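Local coordinates for protein putative enoyl-CoA hydratase (Streptomyces avermitilis, PDB 3GKB) that probably acts on acyl-CoA thioesters as a member of the crotonase (enoyl-CoA hydratase/isomerase) family, its exact reaction being unknown, at residues 64-69 against 267-271; 110-114 against 198-202; 131-137 against 189-195; 146-150 against 243-249. All blocks are in the same frame, centred on the assembly; numbering follows the deposited sequence.

Interaction 1: 64-69 against 267-271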
loop_
_atom_site.group_PDB
_atom_site.type_symbol
_atom_site.label_atom_id
_atom_site.label_comp_id
_atom_site.label_asym_id
_atom_site.label_seq_id
_atom_site.Cartn_x
_atom_site.Cartn_y
_atom_site.Cartn_z
ATOM N N GLU B 64 -29.727 5.268 -0.298
ATOM C CA GLU B 64 -29.057 3.997 0.006
ATOM C C GLU B 64 -27.895 3.656 -0.938
ATOM O O GLU B 64 -26.929 2.967 -0.525
ATOM C CB GLU B 64 -30.081 2.867 -0.028
ATOM C CG GLU B 64 -29.460 1.547 0.352
ATOM C CD GLU B 64 -30.461 0.497 0.806
ATOM O OE1 GLU B 64 -31.685 0.760 0.732
ATOM O OE2 GLU B 64 -29.972 -0.582 1.236
ATOM N N PHE B 65 -27.998 4.112 -2.189
ATOM C CA PHE B 65 -27.019 3.774 -3.258
ATOM C C PHE B 65 -26.322 5.007 -3.822
ATOM O O PHE B 65 -26.955 6.005 -4.136
ATOM C CB PHE B 65 -27.715 3.008 -4.382
ATOM C CG PHE B 65 -28.429 1.808 -3.880
ATOM C CD1 PHE B 65 -27.710 0.672 -3.503
ATOM C CD2 PHE B 65 -29.781 1.843 -3.667
ATOM C CE1 PHE B 65 -28.359 -0.412 -2.965
ATOM C CE2 PHE B 65 -30.430 0.769 -3.106
ATOM C CZ PHE B 65 -29.727 -0.350 -2.756
ATOM N N PHE B 66 -24.997 4.932 -3.927
ATOM C CA PHE B 66 -24.226 5.936 -4.656
ATOM C C PHE B 66 -24.416 5.669 -6.143
ATOM O O PHE B 66 -25.014 6.489 -6.861
ATOM C CB PHE B 66 -22.753 5.872 -4.242
ATOM C CG PHE B 66 -21.874 6.815 -4.984
ATOM C CD1 PHE B 66 -21.764 8.149 -4.591
ATOM C CD2 PHE B 66 -21.174 6.397 -6.105
ATOM C CE1 PHE B 66 -20.958 9.009 -5.292
ATOM C CE2 PHE B 66 -20.372 7.280 -6.816
ATOM C CZ PHE B 66 -20.273 8.578 -6.409
ATOM N N LEU B 67 -23.959 4.485 -6.580
ATOM C CA LEU B 67 -24.205 3.945 -7.922
ATOM C C LEU B 67 -24.294 2.434 -7.776
ATOM O O LEU B 67 -23.375 1.824 -7.308
ATOM C CB LEU B 67 -23.103 4.289 -8.904
ATOM C CG LEU B 67 -23.024 5.740 -9.399
ATOM C CD1 LEU B 67 -21.694 5.945 -10.205
ATOM C CD2 LEU B 67 -24.286 6.153 -10.213
ATOM N N ALA B 68 -25.433 1.867 -8.123
ATOM C CA ALA B 68 -25.712 0.464 -7.824
ATOM C C ALA B 68 -24.722 -0.475 -8.497
ATOM O O ALA B 68 -24.184 -1.366 -7.858
ATOM C CB ALA B 68 -27.111 0.121 -8.247
ATOM N N HIS B 69 -24.523 -0.243 -9.795
ATOM C CA HIS B 69 -23.748 -1.054 -10.744
ATOM C C HIS B 69 -24.254 -0.688 -12.142
ATOM O O HIS B 69 -25.180 0.102 -12.272
ATOM C CB HIS B 69 -23.854 -2.580 -10.484
ATOM C CG HIS B 69 -25.257 -3.091 -10.422
ATOM N ND1 HIS B 69 -26.048 -3.231 -11.546
ATOM C CD2 HIS B 69 -26.031 -3.446 -9.366
ATOM C CE1 HIS B 69 -27.238 -3.682 -11.186
ATOM N NE2 HIS B 69 -27.264 -3.797 -9.866
ATOM N N GLU B 267 -31.291 -4.899 -4.310
ATOM C CA GLU B 267 -29.927 -4.363 -4.245
ATOM C C GLU B 267 -29.351 -4.273 -2.837
ATOM O O GLU B 267 -28.137 -4.243 -2.664
ATOM C CB GLU B 267 -29.871 -2.982 -4.885
ATOM C CG GLU B 267 -30.162 -2.969 -6.377
ATOM C CD GLU B 267 -28.998 -3.473 -7.230
ATOM O OE1 GLU B 267 -27.823 -3.253 -6.875
ATOM O OE2 GLU B 267 -29.260 -4.080 -8.273
ATOM N N ARG B 268 -30.193 -4.239 -1.813
ATOM C CA ARG B 268 -29.702 -4.022 -0.464
ATOM C C ARG B 268 -28.640 -5.083 -0.078
ATOM O O ARG B 268 -27.555 -4.739 0.396
ATOM C CB ARG B 268 -30.851 -4.014 0.551
ATOM C CG ARG B 268 -30.387 -3.734 2.007
ATOM C CD ARG B 268 -31.561 -3.274 2.908
ATOM N NE ARG B 268 -32.269 -2.159 2.278
ATOM C CZ ARG B 268 -33.567 -2.128 1.972
ATOM N NH1 ARG B 268 -34.395 -3.126 2.278
ATOM N NH2 ARG B 268 -34.063 -1.055 1.371
ATOM N N ASP B 269 -28.964 -6.357 -0.337
ATOM C CA ASP B 269 -28.025 -7.462 -0.178
ATOM C C ASP B 269 -27.873 -8.161 -1.520
ATOM O O ASP B 269 -28.209 -9.341 -1.674
ATOM C CB ASP B 269 -28.519 -8.459 0.911
ATOM C CG ASP B 269 -27.543 -9.638 1.164
ATOM O OD1 ASP B 269 -26.348 -9.596 0.744
ATOM O OD2 ASP B 269 -27.988 -10.626 1.814
ATOM N N LEU B 270 -27.346 -7.433 -2.500
ATOM C CA LEU B 270 -27.186 -8.003 -3.836
ATOM C C LEU B 270 -26.308 -9.257 -3.820
ATOM O O LEU B 270 -26.508 -10.168 -4.647
ATOM C CB LEU B 270 -26.662 -6.948 -4.832
ATOM C CG LEU B 270 -26.608 -7.312 -6.310
ATOM C CD1 LEU B 270 -28.030 -7.649 -6.847
ATOM C CD2 LEU B 270 -25.958 -6.185 -7.120
ATOM N N GLU B 271 -25.326 -9.312 -2.910
ATOM C CA GLU B 271 -24.397 -10.450 -2.849
ATOM C C GLU B 271 -25.185 -11.686 -2.520
ATOM O O GLU B 271 -25.104 -12.693 -3.237
ATOM C CB GLU B 271 -23.285 -10.230 -1.809
ATOM C CG GLU B 271 -22.320 -9.105 -2.154
ATOM C CD GLU B 271 -22.850 -7.670 -1.909
ATOM O OE1 GLU B 271 -23.868 -7.490 -1.188
ATOM O OE2 GLU B 271 -22.228 -6.703 -2.448
HETATM O O HOH W 1 -25.673 -2.188 -5.624
#
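The backbones of 64-69 and 267-271 stay well separated, with Glu-64 and Arg-268 8.1 Å apart between their CA atoms and Ala-68 and Glu-267 7.3 Å apart between theirs, so side chains make the contact. Glu-64, extended with CG anti to its amide nitrogen (chi1 -177°), reaches the side of the Arg-268 guanidinium that carries NE and NH2. Arg-268 NH2 donates to Glu-64 OE1 over 3.1 Å and Arg-268 NE to Glu-64 OE2 over 3.0 Å, each on a syn lone pair. The carboxylate and guanidinium planes lie 13° apart, the signature of a side-on, bidentate salt bridge. An alanine here would leave the arginine without this carboxylate and is likely to let its guanidinium swing, since two separate bonds now fix its rotation. The CG of Glu-64 also rests on one face of Phe-65, whose CZ presses against Glu-267 CB at 3.4 Å. The contact thus packs the loop that follows strand 55-60 of the crotonase core against the junction of the C-terminal helices 264-268 and 270-280. Deeper in, Glu-267 bends at chi2 and turns its carboxylate to the edge of the His-69 ring. His-69 NE2 donates to Glu-267 OE2 over 2.6 Å, near the ring plane and on the syn side of the oxygen; that same oxygen accepts the backbone N of Gln-262. The other oxygen, Glu-267 OE1, takes a hydrogen from a water that gives its second one to the carbonyl of Ala-68. Leu-270 CD2 packs against His-69 CD2 at 3.5 Å.

Interaction 2: 110-114 against 198-202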
loop_
_atom_site.group_PDB
_atom_site.type_symbol
_atom_site.label_atom_id
_atom_site.label_comp_id
_atom_site.label_asym_id
_atom_site.label_seq_id
_atom_site.Cartn_x
_atom_site.Cartn_y
_atom_site.Cartn_z
ATOM N N ILE B 110 -13.415 14.563 -6.406
ATOM C CA ILE B 110 -13.650 14.083 -5.052
ATOM C C ILE B 110 -14.968 13.314 -5.035
ATOM O O ILE B 110 -15.968 13.824 -5.520
ATOM C CB ILE B 110 -13.748 15.271 -4.044
ATOM C CG1 ILE B 110 -12.447 16.070 -4.013
ATOM C CG2 ILE B 110 -14.077 14.753 -2.619
ATOM C CD1 ILE B 110 -12.553 17.417 -3.221
ATOM N N VAL B 111 -14.973 12.100 -4.495
ATOM C CA VAL B 111 -16.236 11.347 -4.315
ATOM C C VAL B 111 -16.620 11.383 -2.838
ATOM O O VAL B 111 -15.786 11.134 -1.961
ATOM C CB VAL B 111 -16.117 9.870 -4.787
ATOM C CG1 VAL B 111 -17.307 9.016 -4.266
ATOM C CG2 VAL B 111 -16.007 9.780 -6.348
ATOM N N LYS B 112 -17.867 11.748 -2.582
ATOM C CA LYS B 112 -18.483 11.656 -1.266
ATOM C C LYS B 112 -19.412 10.440 -1.252
ATOM O O LYS B 112 -20.502 10.484 -1.863
ATOM C CB LYS B 112 -19.282 12.915 -0.971
ATOM C CG LYS B 112 -19.996 12.866 0.368
ATOM C CD LYS B 112 -20.552 14.239 0.757
ATOM C CE LYS B 112 -21.714 14.648 -0.096
ATOM N NZ LYS B 112 -22.363 15.928 0.376
ATOM N N LEU B 113 -18.993 9.390 -0.550
ATOM C CA LEU B 113 -19.680 8.101 -0.550
ATOM C C LEU B 113 -20.392 7.875 0.777
ATOM O O LEU B 113 -19.759 7.588 1.795
ATOM C CB LEU B 113 -18.688 6.958 -0.817
ATOM C CG LEU B 113 -19.292 5.539 -0.846
ATOM C CD1 LEU B 113 -20.239 5.412 -2.075
ATOM C CD2 LEU B 113 -18.236 4.457 -0.858
ATOM N N ALA B 114 -21.717 7.954 0.731
ATOM C CA ALA B 114 -22.537 7.740 1.905
ATOM C C ALA B 114 -23.197 6.373 1.906
ATOM O O ALA B 114 -23.372 5.797 2.989
ATOM C CB ALA B 114 -23.584 8.854 2.047
ATOM N N LEU B 198 -19.532 13.788 7.476
ATOM C CA LEU B 198 -18.995 13.620 6.138
ATOM C C LEU B 198 -19.280 14.790 5.193
ATOM O O LEU B 198 -18.404 15.199 4.428
ATOM C CB LEU B 198 -19.530 12.319 5.538
ATOM C CG LEU B 198 -19.054 12.020 4.120
ATOM C CD1 LEU B 198 -17.557 11.847 4.101
ATOM C CD2 LEU B 198 -19.839 10.821 3.531
ATOM N N ASP B 199 -20.500 15.318 5.245
ATOM C CA ASP B 199 -20.921 16.388 4.334
ATOM C C ASP B 199 -20.091 17.661 4.568
ATOM O O ASP B 199 -19.595 18.282 3.607
ATOM C CB ASP B 199 -22.404 16.699 4.508
ATOM C CG ASP B 199 -23.303 15.565 4.072
ATOM O OD1 ASP B 199 -23.050 15.000 2.967
ATOM O OD2 ASP B 199 -24.261 15.260 4.850
ATOM N N GLU B 200 -19.951 18.056 5.824
ATOM C CA GLU B 200 -19.135 19.225 6.154
ATOM C C GLU B 200 -17.628 18.993 5.867
ATOM O O GLU B 200 -16.937 19.892 5.392
ATOM C CB GLU B 200 -19.385 19.700 7.613
ATOM C CG GLU B 200 -20.772 20.342 7.810
ATOM C CD GLU B 200 -20.850 21.205 9.086
ATOM O OE1 GLU B 200 -20.088 20.919 10.032
ATOM O OE2 GLU B 200 -21.643 22.180 9.110
ATOM N N TYR B 201 -17.132 17.790 6.116
ATOM C CA TYR B 201 -15.736 17.459 5.851
ATOM C C TYR B 201 -15.371 17.588 4.353
ATOM O O TYR B 201 -14.377 18.231 3.989
ATOM C CB TYR B 201 -15.470 16.021 6.294
ATOM C CG TYR B 201 -14.029 15.653 6.268
ATOM C CD1 TYR B 201 -13.269 15.658 7.444
ATOM C CD2 TYR B 201 -13.398 15.297 5.081
ATOM C CE1 TYR B 201 -11.930 15.312 7.424
ATOM C CE2 TYR B 201 -12.061 14.968 5.060
ATOM C CZ TYR B 201 -11.338 14.970 6.235
ATOM O OH TYR B 201 -9.998 14.639 6.228
ATOM N N VAL B 202 -16.193 16.991 3.495
ATOM C CA VAL B 202 -15.975 17.074 2.039
ATOM C C VAL B 202 -16.122 18.517 1.545
ATOM O O VAL B 202 -15.305 19.003 0.754
ATOM C CB VAL B 202 -16.878 16.090 1.276
ATOM C CG1 VAL B 202 -16.808 16.300 -0.269
ATOM C CG2 VAL B 202 -16.525 14.650 1.703
HETATM O O HOH W 2 -20.755 18.166 1.090
#
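Lys-112 packs its CG and CD against Leu-198 and Val-202 and carries NZ on to Asp-199, and its aliphatic and charged parts behave differently. Strand 110-113 and helix 198-202 run almost antiparallel, at 172°, with their axes 9.5 Å apart, a spacing that side chains must fill. The buried part is apolar: Ile-110 CG2 touches Val-202 CG1 at 3.9 Å, the two side chains sliding past each other in opposite directions. Beside them Lys-112 CG lies 3.8 Å from Leu-198 CD2 and 4.1 Å from Val-202 CG2, so the start of the lysine chain bridges two residues one helical turn apart. Leu-198 CD2 also approaches the carbonyl oxygen of Leu-113 and the exposed Ala-114.

The outer part is polar and more open. With CG anti to the backbone N (chi1 178°), Lys-112 runs out from the strand and then bends at chi3, which brings NZ to the exposed Asp-199. The salt bridge from Lys-112 NZ to Asp-199 OD1 measures 2.8 Å and meets the oxygen on its anti side, 30° out of the carboxylate plane. A water accepts from the same NZ and donates to the backbone O of Asp-199, giving the ammonium a second link to the helix. A serine in place of Lys-112 would probably leave Asp-199 without its cation and open a gap between Leu-198 and Val-202.

Helix 195-210 here covers one face of the sheet: Leu-198 and Val-202 also pack on Phe-132 of strand 130-134, and Val-202 reaches Val-57 of strand 55-60.

Interaction 3: 131-137 against 189-195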
loop_
_atom_site.group_PDB
_atom_site.type_symbol
_atom_site.label_atom_id
_atom_site.label_comp_id
_atom_site.label_asym_id
_atom_site.label_seq_id
_atom_site.Cartn_x
_atom_site.Cartn_y
_atom_site.Cartn_z
ATOM N N ALA B 131 -11.551 9.861 -2.393
ATOM C CA ALA B 131 -12.858 9.365 -2.005
ATOM C C ALA B 131 -12.920 9.319 -0.468
ATOM O O ALA B 131 -12.017 8.771 0.193
ATOM C CB ALA B 131 -13.097 7.983 -2.547
ATOM N N PHE B 132 -13.996 9.879 0.060
ATOM C CA PHE B 132 -14.271 9.945 1.503
ATOM C C PHE B 132 -15.626 9.272 1.717
ATOM O O PHE B 132 -16.602 9.606 1.014
ATOM C CB PHE B 132 -14.313 11.412 1.977
ATOM C CG PHE B 132 -13.014 12.149 1.737
ATOM C CD1 PHE B 132 -11.899 11.847 2.506
ATOM C CD2 PHE B 132 -12.869 13.067 0.692
ATOM C CE1 PHE B 132 -10.668 12.502 2.279
ATOM C CE2 PHE B 132 -11.650 13.724 0.475
ATOM C CZ PHE B 132 -10.550 13.411 1.271
ATOM N N ALA B 133 -15.699 8.359 2.691
ATOM C CA ALA B 133 -16.893 7.528 2.892
ATOM C C ALA B 133 -17.425 7.562 4.330
ATOM O O ALA B 133 -16.662 7.687 5.288
ATOM C CB ALA B 133 -16.632 6.061 2.478
ATOM N N ALA B 134 -18.740 7.429 4.454
ATOM C CA ALA B 134 -19.421 7.392 5.757
ATOM C C ALA B 134 -19.166 6.026 6.454
ATOM O O ALA B 134 -19.556 4.953 5.940
ATOM C CB ALA B 134 -20.923 7.595 5.551
ATOM N N ALA B 135 -18.557 6.087 7.632
ATOM C CA ALA B 135 -18.155 4.878 8.367
ATOM C C ALA B 135 -19.340 3.948 8.606
ATOM O O ALA B 135 -19.232 2.727 8.428
ATOM C CB ALA B 135 -17.467 5.278 9.699
ATOM N N GLU B 136 -20.488 4.514 8.939
ATOM C CA GLU B 136 -21.649 3.718 9.369
ATOM C C GLU B 136 -22.464 3.123 8.248
ATOM O O GLU B 136 -23.119 2.112 8.451
ATOM C CB GLU B 136 -22.616 4.571 10.224
ATOM C CG GLU B 136 -22.059 5.025 11.574
ATOM C CD GLU B 136 -21.397 6.398 11.515
ATOM O OE1 GLU B 136 -20.864 6.755 10.447
ATOM O OE2 GLU B 136 -21.395 7.119 12.542
ATOM N N THR B 137 -22.473 3.774 7.083
ATOM C CA THR B 137 -23.440 3.491 6.042
ATOM C C THR B 137 -22.835 3.072 4.696
ATOM O O THR B 137 -23.480 2.383 3.929
ATOM C CB THR B 137 -24.364 4.716 5.828
ATOM O OG1 THR B 137 -23.571 5.868 5.567
ATOM C CG2 THR B 137 -25.192 5.002 7.097
ATOM N N ILE B 189 -10.256 3.522 -0.719
ATOM C CA ILE B 189 -10.660 4.924 -0.604
ATOM C C ILE B 189 -9.696 5.654 0.319
ATOM O O ILE B 189 -8.871 5.030 1.004
ATOM C CB ILE B 189 -12.101 5.075 -0.050
ATOM C CG1 ILE B 189 -12.180 4.516 1.380
ATOM C CG2 ILE B 189 -13.090 4.411 -0.975
ATOM C CD1 ILE B 189 -13.566 4.628 2.033
ATOM N N ASN B 190 -9.806 6.976 0.395
ATOM C CA ASN B 190 -8.847 7.750 1.168
ATOM C C ASN B 190 -9.104 7.657 2.670
ATOM O O ASN B 190 -8.162 7.479 3.463
ATOM C CB ASN B 190 -8.841 9.230 0.754
ATOM C CG ASN B 190 -8.298 9.439 -0.640
ATOM O OD1 ASN B 190 -8.825 8.896 -1.609
ATOM N ND2 ASN B 190 -7.238 10.246 -0.751
ATOM N N ARG B 191 -10.363 7.776 3.066
ATOM C CA ARG B 191 -10.709 7.878 4.491
ATOM C C ARG B 191 -12.150 7.524 4.739
ATOM O O ARG B 191 -12.987 7.816 3.909
ATOM C CB ARG B 191 -10.435 9.294 5.013
ATOM C CG ARG B 191 -10.152 9.372 6.528
ATOM C CD ARG B 191 -8.662 9.225 6.760
ATOM N NE ARG B 191 -7.933 10.363 6.210
ATOM C CZ ARG B 191 -7.814 11.557 6.773
ATOM N NH1 ARG B 191 -8.322 11.818 7.985
ATOM N NH2 ARG B 191 -7.148 12.500 6.129
ATOM N N ALA B 192 -12.416 6.901 5.896
ATOM C CA ALA B 192 -13.751 6.714 6.436
ATOM C C ALA B 192 -13.925 7.712 7.567
ATOM O O ALA B 192 -13.027 7.844 8.455
ATOM C CB ALA B 192 -13.947 5.301 6.958
ATOM N N LEU B 193 -15.071 8.388 7.538
ATOM C CA LEU B 193 -15.410 9.456 8.477
ATOM C C LEU B 193 -16.810 9.236 9.032
ATOM O O LEU B 193 -17.623 8.598 8.398
ATOM C CB LEU B 193 -15.342 10.814 7.756
ATOM C CG LEU B 193 -13.915 11.168 7.310
ATOM C CD1 LEU B 193 -13.933 12.123 6.149
ATOM C CD2 LEU B 193 -13.086 11.673 8.509
ATOM N N PRO B 194 -17.117 9.782 10.216
ATOM C CA PRO B 194 -18.506 9.643 10.710
ATOM C C PRO B 194 -19.566 10.177 9.735
ATOM O O PRO B 194 -19.371 11.238 9.150
ATOM C CB PRO B 194 -18.495 10.469 12.005
ATOM C CG PRO B 194 -17.088 10.471 12.436
ATOM C CD PRO B 194 -16.262 10.498 11.177
ATOM N N ALA B 195 -20.652 9.426 9.537
ATOM C CA ALA B 195 -21.716 9.792 8.610
ATOM C C ALA B 195 -22.213 11.223 8.857
ATOM O O ALA B 195 -22.440 11.977 7.926
ATOM C CB ALA B 195 -22.879 8.796 8.688
#
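Backbone hydrogen bonds join Ala-133 to both Arg-191 and Leu-193 and set the register of the contact. Ala-133 N donates to Arg-191 O over 3.0 Å and Leu-193 N to Ala-133 O over 2.8 Å, at N-H...O angles of 159° and 168°; Ala-135 N continues the pattern to Leu-193 O, and Asn-190 N donates to Ala-131 O. Three CA-H...O contacts accompany these bonds.

Side chains add polar links at both ends. At one, Ala-131 N donates to Asn-190 OD1 over 3.0 Å, the donor standing well above the amide carbonyl plane. At the other, Glu-136 bends at chi2 (93°), and Ala-195 N donates to Glu-136 OE1 over 2.8 Å. Asn-190 ND2 bonds Glu-170 of the second subunit, and Arg-191 bonds Tyr-186 and Glu-170 there, while Asn-190 OD1 stays within the chain.

Apolar contacts differ between the two faces. Arg-191 CB meets the edge of the Phe-132 ring, in its plane, and Leu-193 CD1 lies alongside at 4.2 Å from Phe-132 CD1. On the face of Ala-133, its CB is pressed against Ile-189 CD1 at 3.4 Å, tighter than usual.

The pairs Phe-132 with Arg-191, Ala-133 with Ala-192 and Ala-134 with Leu-193 are three successive parallel beta bridges, which make 191-193 the outermost strand of the crotonase-fold sheet within this chain.

Interaction 4: 146-150 against 243-249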
loop_
_atom_site.group_PDB
_atom_site.type_symbol
_atom_site.label_atom_id
_atom_site.label_comp_id
_atom_site.label_asym_id
_atom_site.label_seq_id
_atom_site.Cartn_x
_atom_site.Cartn_y
_atom_site.Cartn_z
ATOM N N LEU B 146 -19.986 -12.634 -9.050
ATOM C CA LEU B 146 -21.275 -13.293 -8.763
ATOM C C LEU B 146 -22.270 -13.279 -9.946
ATOM O O LEU B 146 -23.268 -14.029 -9.939
ATOM C CB LEU B 146 -21.928 -12.696 -7.512
ATOM C CG LEU B 146 -21.094 -12.799 -6.234
ATOM C CD1 LEU B 146 -21.842 -12.228 -5.039
ATOM C CD2 LEU B 146 -20.609 -14.205 -5.950
ATOM N N MET B 147 -21.962 -12.471 -10.954
ATOM C CA MET B 147 -22.708 -12.428 -12.215
ATOM C C MET B 147 -21.992 -13.240 -13.304
ATOM O O MET B 147 -22.378 -13.219 -14.460
ATOM C CB MET B 147 -22.961 -10.969 -12.597
ATOM C CG MET B 147 -23.869 -10.157 -11.582
ATOM S SD MET B 147 -24.130 -8.455 -12.265
ATOM C CE MET B 147 -25.174 -7.798 -10.922
ATOM N N GLY B 148 -20.948 -13.982 -12.909
ATOM C CA GLY B 148 -20.210 -14.856 -13.804
ATOM C C GLY B 148 -19.210 -14.155 -14.686
ATOM O O GLY B 148 -18.772 -14.711 -15.692
ATOM N N ILE B 149 -18.839 -12.930 -14.293
ATOM C CA ILE B 149 -17.881 -12.120 -15.043
ATOM C C ILE B 149 -16.806 -11.605 -14.081
ATOM O O ILE B 149 -16.648 -12.146 -12.968
ATOM C CB ILE B 149 -18.603 -11.018 -15.876
ATOM C CG1 ILE B 149 -19.341 -10.011 -14.979
ATOM C CG2 ILE B 149 -19.612 -11.678 -16.850
ATOM C CD1 ILE B 149 -19.813 -8.728 -15.714
ATOM N N ILE B 150 -15.980 -10.675 -14.534
ATOM C CA ILE B 150 -15.066 -9.963 -13.657
ATOM C C ILE B 150 -15.280 -8.465 -13.912
ATOM O O ILE B 150 -15.977 -8.095 -14.847
ATOM C CB ILE B 150 -13.571 -10.381 -13.867
ATOM C CG1 ILE B 150 -13.107 -10.203 -15.342
ATOM C CG2 ILE B 150 -13.343 -11.829 -13.435
ATOM C CD1 ILE B 150 -11.653 -9.857 -15.479
ATOM N N THR B 243 -15.194 -14.065 -20.397
ATOM C CA THR B 243 -16.229 -14.580 -19.496
ATOM C C THR B 243 -17.630 -14.566 -20.134
ATOM O O THR B 243 -18.475 -15.380 -19.768
ATOM C CB THR B 243 -16.242 -13.841 -18.104
ATOM O OG1 THR B 243 -16.654 -12.476 -18.257
ATOM C CG2 THR B 243 -14.865 -13.903 -17.453
ATOM N N PHE B 244 -17.881 -13.664 -21.094
ATOM C CA PHE B 244 -19.131 -13.726 -21.912
ATOM C C PHE B 244 -19.179 -14.795 -23.002
ATOM O O PHE B 244 -20.224 -15.006 -23.644
ATOM C CB PHE B 244 -19.420 -12.373 -22.564
ATOM C CG PHE B 244 -19.706 -11.314 -21.595
ATOM C CD1 PHE B 244 -18.699 -10.472 -21.167
ATOM C CD2 PHE B 244 -20.973 -11.190 -21.033
ATOM C CE1 PHE B 244 -18.954 -9.516 -20.234
ATOM C CE2 PHE B 244 -21.232 -10.218 -20.103
ATOM C CZ PHE B 244 -20.205 -9.367 -19.707
ATOM N N SER B 245 -18.073 -15.471 -23.253
ATOM C CA SER B 245 -18.105 -16.639 -24.129
ATOM C C SER B 245 -18.551 -17.885 -23.389
ATOM O O SER B 245 -18.493 -18.971 -23.963
ATOM C CB SER B 245 -16.718 -16.906 -24.709
ATOM O OG SER B 245 -16.220 -15.759 -25.327
ATOM N N LEU B 246 -18.909 -17.754 -22.102
ATOM C CA LEU B 246 -19.439 -18.869 -21.315
ATOM C C LEU B 246 -20.886 -18.581 -20.892
ATOM O O LEU B 246 -21.248 -17.410 -20.706
ATOM C CB LEU B 246 -18.559 -19.098 -20.064
ATOM C CG LEU B 246 -17.055 -19.198 -20.356
ATOM C CD1 LEU B 246 -16.236 -19.157 -19.060
ATOM C CD2 LEU B 246 -16.763 -20.489 -21.163
ATOM N N PRO B 247 -21.712 -19.641 -20.739
ATOM C CA PRO B 247 -23.163 -19.438 -20.581
ATOM C C PRO B 247 -23.626 -18.827 -19.267
ATOM O O PRO B 247 -24.694 -18.203 -19.248
ATOM C CB PRO B 247 -23.744 -20.843 -20.749
ATOM C CG PRO B 247 -22.615 -21.760 -20.366
ATOM C CD PRO B 247 -21.379 -21.072 -20.892
ATOM N N ALA B 248 -22.847 -18.987 -18.197
ATOM C CA ALA B 248 -23.250 -18.547 -16.863
ATOM C C ALA B 248 -23.645 -17.080 -16.790
ATOM O O ALA B 248 -24.635 -16.766 -16.149
ATOM C CB ALA B 248 -22.155 -18.855 -15.812
ATOM N N ALA B 249 -22.871 -16.193 -17.414
ATOM C CA ALA B 249 -23.097 -14.760 -17.281
ATOM C C ALA B 249 -24.535 -14.363 -17.651
ATOM O O ALA B 249 -25.184 -13.654 -16.889
ATOM C CB ALA B 249 -22.079 -13.961 -18.104
HETATM O O HOH W 3 -19.671 -16.545 -17.511
#
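One face of the Phe-244 ring receives Ile-149 CG2, a CH-pi contact with the methyl 4.0 Å from the ring centroid and 24° off its normal, displaced toward the rim near CZ. Phe-244 also meets Trp-240 of helix 230-243 edge-to-face. The same Ile-149 CG2 is shared with Ala-249, whose CB lies 3.6 Å away, and with Thr-243, whose OG1 is 3.4 Å from it. This branch stands anti to the Ile-149 carbonyl carbon, while CG1 takes the position between backbone N and carbonyl carbon (chi1 63°). The hydroxyl of Thr-243 is engaged with the carbonyl of Trp-240.

The contact joins the loop between strand 139-141 and helix 155-163 to the type I turn from Thr-243 to Leu-246 that links helix 230-243 with helix 248-258, and the third subunit packs on both of its segments. Gly-148, at positive phi (79°), lets the two segments come close: a CB there would fall 3.3 Å from Ala-249 N. No direct hydrogen bond crosses; instead a water donates to Gly-148 O at 2.7 Å and to Thr-243 O at 2.8 Å, with a weak bond from Ala-249 N. Ala-249 CA approaches Met-147 O at 3.3 Å in a CA-H...O contact.

From the N terminus, the chain first enters interaction 1 at 64-69, and this loop closes only at 267-271, so the other three contacts nest inside it. Interaction 2 opens at 110-114 and closes at 198-202, enclosing interaction 3, which runs from 131-137 to 189-195. Interaction 4 starts at 146-150, inside both, and ends at 243-249, so it crosses them. Interactions 2 and 3 share one sheet, their centres 8 Å apart: interaction 3 pairs two of its strands and interaction 2 lays helix 195-210 against it. Interaction 4 lies on the opposite side of the chain's centre, its nearest atoms about 17 Å from both. Interaction 1 touches interaction 2 through Phe-66 and interaction 4 through Leu-270 and Glu-271, tying sheet and C-terminal helices together.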